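Local structure of Lmo2812 protein (Listeria monocytogenes EGD-e, 5ZQA) at residues Leu150-Lys155 and Thr175-Leu180; Tyr41-Gly46 and Arg247-Val252. The protein is a low-molecular-mass penicillin-binding protein that probably acts as a serine-type D-Ala-D-Ala carboxypeptidase, trimming the stem peptides of cell-wall peptidoglycan. One frame throughout, in Å; residues are numbered along the deposited sequence.

Interaction 1: residues Leu150-Lys155 and Thr175-Leu180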
# COMPACT_ATOMS: atom_id res chain seq x y z
N LEU A 150 13.58 -8.72 4.30
CA LEU A 150 12.47 -9.51 3.77
C LEU A 150 12.78 -10.20 2.45
O LEU A 150 12.03 -11.08 2.03
CB LEU A 150 11.25 -8.62 3.58
CG LEU A 150 10.59 -8.20 4.88
CD1 LEU A 150 9.27 -7.50 4.57
CD2 LEU A 150 10.40 -9.40 5.80
N GLY A 151 13.86 -9.79 1.80
CA GLY A 151 14.28 -10.42 0.56
C GLY A 151 13.97 -9.64 -0.71
O GLY A 151 14.08 -10.19 -1.81
N MET A 152 13.57 -8.37 -0.58
CA MET A 152 13.29 -7.57 -1.77
C MET A 152 14.59 -7.25 -2.51
O MET A 152 15.68 -7.27 -1.92
CB MET A 152 12.55 -6.28 -1.40
CG MET A 152 11.22 -6.53 -0.71
SD MET A 152 10.39 -4.99 -0.23
CE MET A 152 9.82 -4.36 -1.80
N SER A 153 14.49 -6.96 -3.80
CA SER A 153 15.68 -6.79 -4.63
C SER A 153 16.28 -5.40 -4.51
O SER A 153 15.71 -4.49 -3.90
CB SER A 153 15.35 -7.07 -6.10
OG SER A 153 14.81 -5.91 -6.72
N SER A 154 17.45 -5.23 -5.11
CA SER A 154 18.13 -3.94 -5.11
C SER A 154 17.43 -2.90 -5.97
O SER A 154 17.84 -1.74 -5.99
CB SER A 154 19.57 -4.11 -5.59
OG SER A 154 19.58 -4.54 -6.94
N LYS A 155 16.36 -3.28 -6.67
CA LYS A 155 15.63 -2.31 -7.47
C LYS A 155 14.64 -1.49 -6.65
O LYS A 155 14.11 -0.49 -7.15
CB LYS A 155 14.89 -3.00 -8.62
CG LYS A 155 15.83 -3.55 -9.66
CD LYS A 155 15.08 -4.23 -10.79
CE LYS A 155 16.05 -4.79 -11.82
NZ LYS A 155 15.35 -5.38 -12.99
N THR A 175 7.05 -4.81 -9.98
CA THR A 175 5.91 -5.63 -9.59
C THR A 175 6.37 -6.85 -8.81
O THR A 175 5.68 -7.30 -7.90
CB THR A 175 5.05 -6.13 -10.77
OG1 THR A 175 5.77 -7.10 -11.54
CG2 THR A 175 4.58 -4.98 -11.64
N LYS A 176 7.54 -7.39 -9.16
CA LYS A 176 8.07 -8.55 -8.45
C LYS A 176 8.34 -8.22 -6.98
O LYS A 176 7.96 -8.98 -6.08
CB LYS A 176 9.33 -9.07 -9.14
CG LYS A 176 9.07 -9.75 -10.47
CD LYS A 176 10.37 -10.31 -11.04
CE LYS A 176 10.09 -11.26 -12.20
NZ LYS A 176 9.24 -12.42 -11.79
N ASP A 177 8.99 -7.08 -6.71
CA ASP A 177 9.28 -6.71 -5.33
C ASP A 177 8.01 -6.33 -4.56
O ASP A 177 7.89 -6.64 -3.37
CB ASP A 177 10.27 -5.55 -5.30
CG ASP A 177 11.71 -6.00 -5.40
OD1 ASP A 177 12.02 -7.19 -5.17
OD2 ASP A 177 12.56 -5.13 -5.70
N LEU A 178 7.06 -5.68 -5.24
CA LEU A 178 5.81 -5.32 -4.59
C LEU A 178 4.99 -6.57 -4.22
O LEU A 178 4.34 -6.59 -3.17
CB LEU A 178 5.01 -4.36 -5.48
CG LEU A 178 5.62 -2.97 -5.61
CD1 LEU A 178 4.91 -2.21 -6.69
CD2 LEU A 178 5.57 -2.21 -4.28
N PHE A 179 5.04 -7.60 -5.06
CA PHE A 179 4.42 -8.87 -4.69
C PHE A 179 5.02 -9.43 -3.41
O PHE A 179 4.30 -9.88 -2.53
CB PHE A 179 4.56 -9.89 -5.83
CG PHE A 179 4.27 -11.31 -5.41
CD1 PHE A 179 3.03 -11.64 -4.87
CD2 PHE A 179 5.23 -12.29 -5.54
CE1 PHE A 179 2.75 -12.93 -4.47
CE2 PHE A 179 4.95 -13.60 -5.13
CZ PHE A 179 3.71 -13.91 -4.60
N LEU A 180 6.35 -9.40 -3.31
CA LEU A 180 7.04 -9.94 -2.14
C LEU A 180 6.67 -9.15 -0.89
O LEU A 180 6.38 -9.74 0.15
CB LEU A 180 8.55 -9.90 -2.36
CG LEU A 180 9.39 -10.49 -1.22
CD1 LEU A 180 8.87 -11.86 -0.79
CD2 LEU A 180 10.83 -10.59 -1.65
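Ser153 meets the carboxylate of Asp177 with both its backbone and its hydroxyl, and these two hydrogen bonds are the polar core of the contact. The amide N of Ser153 donates to Asp177 OD1 at 2.8 Å in a nearly straight hydrogen bond, from above the carboxylate plane (36° out of it). The hydroxyl OG donates to Asp177 OD2 at 2.6 Å on the syn side of that oxygen. It can reach there because chi1 of 84° sets OG between the backbone N and the carbonyl carbon of its own residue. The same OG accepts from Lys155 N at 3.1 Å, which makes an ST turn of Ser153-Lys155. Asp177 OD2 has a further hydrogen bond with Thr156 OG1, just beyond the turn, so three groups in all hold this buried carboxylate and fix its rotation.

Van der Waals contacts of methyl groups with backbone and side chains flank it on the Met152 side. The Met152 chain is extended as far as SD and then bends at chi3 (73°), which brings CE against the first turn of helix 175-188, 3.4 Å from Asp177 O and 3.7 Å from Asp177 CB. Leu180, almost one turn further along the helix, pushes its CD2 methyl against the backbone of the loop, 3.3 Å from Gly151 O, while Met152 CG passes the same methyl at 4.2 Å. Gly151, with positive phi, closes helix 139-150 in a Schellman motif, and the chain leaves that helix against the CD2 methyl of Leu180.

The contact thus seats the exit of helix 139-150 on the first turns of helix 175-188. Met152 also touches Leu181 of that helix, which packs on strand 246-255 through Leu178 and Phe179.

Interaction 2: residues Tyr41-Gly46 and Arg247-Val252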
# COMPACT_ATOMS: atom_id res chain seq x y z
N TYR A 41 0.09 -12.77 -9.19
CA TYR A 41 0.86 -13.89 -8.66
C TYR A 41 0.04 -14.75 -7.72
O TYR A 41 -0.81 -14.25 -6.99
CB TYR A 41 2.10 -13.40 -7.90
CG TYR A 41 3.05 -12.51 -8.67
CD1 TYR A 41 2.86 -11.13 -8.70
CD2 TYR A 41 4.14 -13.04 -9.36
CE1 TYR A 41 3.72 -10.31 -9.39
CE2 TYR A 41 5.00 -12.21 -10.07
CZ TYR A 41 4.79 -10.85 -10.08
OH TYR A 41 5.64 -10.02 -10.78
N SER A 42 0.33 -16.04 -7.71
CA SER A 42 -0.19 -16.94 -6.69
C SER A 42 0.65 -16.88 -5.41
O SER A 42 1.87 -17.10 -5.45
CB SER A 42 -0.23 -18.38 -7.22
OG SER A 42 -0.62 -19.26 -6.18
N VAL A 43 0.02 -16.59 -4.29
CA VAL A 43 0.71 -16.50 -3.02
C VAL A 43 1.29 -17.84 -2.57
O VAL A 43 2.38 -17.90 -2.00
CB VAL A 43 -0.23 -15.95 -1.92
CG1 VAL A 43 0.33 -16.19 -0.53
CG2 VAL A 43 -0.49 -14.46 -2.16
N GLU A 44 0.56 -18.92 -2.85
CA GLU A 44 0.92 -20.22 -2.28
C GLU A 44 2.30 -20.72 -2.75
O GLU A 44 3.10 -21.22 -1.95
CB GLU A 44 -0.16 -21.25 -2.61
CG GLU A 44 -1.46 -21.06 -1.80
CD GLU A 44 -2.21 -19.77 -2.14
OE1 GLU A 44 -2.23 -19.37 -3.33
OE2 GLU A 44 -2.77 -19.15 -1.20
N ASN A 45 2.59 -20.56 -4.04
CA ASN A 45 3.86 -21.05 -4.56
C ASN A 45 4.68 -20.00 -5.30
O ASN A 45 5.74 -20.31 -5.85
CB ASN A 45 3.62 -22.24 -5.49
CG ASN A 45 2.87 -21.86 -6.76
OD1 ASN A 45 2.29 -20.77 -6.85
ND2 ASN A 45 2.87 -22.75 -7.74
N GLY A 46 4.20 -18.75 -5.31
CA GLY A 46 4.91 -17.67 -5.97
C GLY A 46 4.80 -17.61 -7.48
O GLY A 46 5.46 -16.79 -8.12
N ARG A 247 -4.90 -17.65 -2.53
CA ARG A 247 -4.83 -16.19 -2.55
C ARG A 247 -3.95 -15.72 -3.70
O ARG A 247 -2.91 -16.32 -3.99
CB ARG A 247 -4.29 -15.66 -1.21
CG ARG A 247 -4.12 -14.13 -1.20
CD ARG A 247 -3.79 -13.56 0.19
NE ARG A 247 -4.91 -13.73 1.12
CZ ARG A 247 -5.97 -12.93 1.17
NH1 ARG A 247 -6.08 -11.89 0.36
NH2 ARG A 247 -6.95 -13.18 2.05
N VAL A 248 -4.38 -14.64 -4.35
CA VAL A 248 -3.56 -14.03 -5.39
C VAL A 248 -3.32 -12.58 -5.02
O VAL A 248 -4.08 -11.99 -4.24
CB VAL A 248 -4.18 -14.14 -6.79
CG1 VAL A 248 -4.42 -15.61 -7.16
CG2 VAL A 248 -5.47 -13.33 -6.88
N ILE A 249 -2.23 -12.03 -5.55
CA ILE A 249 -1.92 -10.62 -5.39
C ILE A 249 -1.69 -10.03 -6.77
O ILE A 249 -0.90 -10.55 -7.56
CB ILE A 249 -0.69 -10.41 -4.50
CG1 ILE A 249 -0.99 -10.87 -3.08
CG2 ILE A 249 -0.28 -8.93 -4.50
CD1 ILE A 249 0.22 -10.82 -2.15
N SER A 250 -2.42 -8.96 -7.07
CA SER A 250 -2.27 -8.27 -8.35
C SER A 250 -1.57 -6.94 -8.16
O SER A 250 -1.76 -6.28 -7.15
CB SER A 250 -3.64 -8.07 -9.01
OG SER A 250 -4.46 -7.22 -8.21
N ILE A 251 -0.75 -6.56 -9.14
CA ILE A 251 -0.06 -5.28 -9.11
C ILE A 251 -0.34 -4.51 -10.40
O ILE A 251 -0.15 -5.05 -11.49
CB ILE A 251 1.47 -5.45 -9.01
CG1 ILE A 251 1.86 -6.49 -7.97
CG2 ILE A 251 2.12 -4.09 -8.77
CD1 ILE A 251 1.59 -6.07 -6.61
N VAL A 252 -0.80 -3.27 -10.26
CA VAL A 252 -1.04 -2.35 -11.38
C VAL A 252 -0.28 -1.06 -11.13
O VAL A 252 -0.49 -0.41 -10.11
CB VAL A 252 -2.55 -2.05 -11.55
CG1 VAL A 252 -2.77 -0.81 -12.41
CG2 VAL A 252 -3.26 -3.27 -12.13
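Tyr41 and Ile249 exchange a pair of backbone hydrogen bonds, Tyr41 N to Ile249 O at 2.9 Å and Ile249 N to Tyr41 O at 3.0 Å, and so form an antiparallel hydrogen-bonded pair. Next along is the non-hydrogen-bonded pair Ser42 and Val248, where Val248 CA comes within 3.2 Å of Tyr41 O in a CA-H...O contact. A third bond, Val43 N to Arg247 O at 3.0 Å, continues the ladder just as the first chain turns out of the sheet.

Within that turn, Glu44 takes over. Bent at chi2 (66°), it folds its carboxylate back to the strand, and OE2 accepts from Arg247 N at 2.9 Å on its syn side. The guanidinium of Arg247 leads away, to Asp223 in a salt bridge and to Thr240. The CG2 branch of Val43, anti to its own carbonyl carbon, reaches across to the strand, 3.8 Å from Arg247 CG and 3.7 Å from Ile249 CD1, the Val43 and Ile249 side chains crossing obliquely. The Tyr41 ring presents its edge to Ile249 O and, more distantly, to Ile251 CG1.

Outside this shell, Tyr41 OH is hydrogen-bonded to Glu51, and the face bearing Tyr41 and Ile249 packs against helix 175-188, with Phe179 stacked on the tyrosine. On the opposite face Val248 touches Met269 of helix 258-272. This sandwich, a five-stranded antiparallel sheet packed between helices, with N-terminal strand 37-42 beside C-terminal strand 246-255, is characteristic of the alpha/beta part of the penicillin-recognising serine enzymes, to which the S11 peptidases belong.

Following the chain from the N terminus, strand 37-42 comes first and waits some 200 residues for its partner: interaction 2 closes that long loop when strand 246-255 returns beside it. Interaction 1 is nested inside, joining the end of helix 139-150 to helix 175-188 across only 19 intervening residues. The two come together where helix 175-188 lies on the sheet, their centres about 13 Å apart. Helix 175-188 belongs to both neighbourhoods: Thr175 OG1 lies 3.0 Å from Tyr41 OH, a probable hydrogen bond, and Lys176 CG packs 3.5 Å from the same Tyr41 OH.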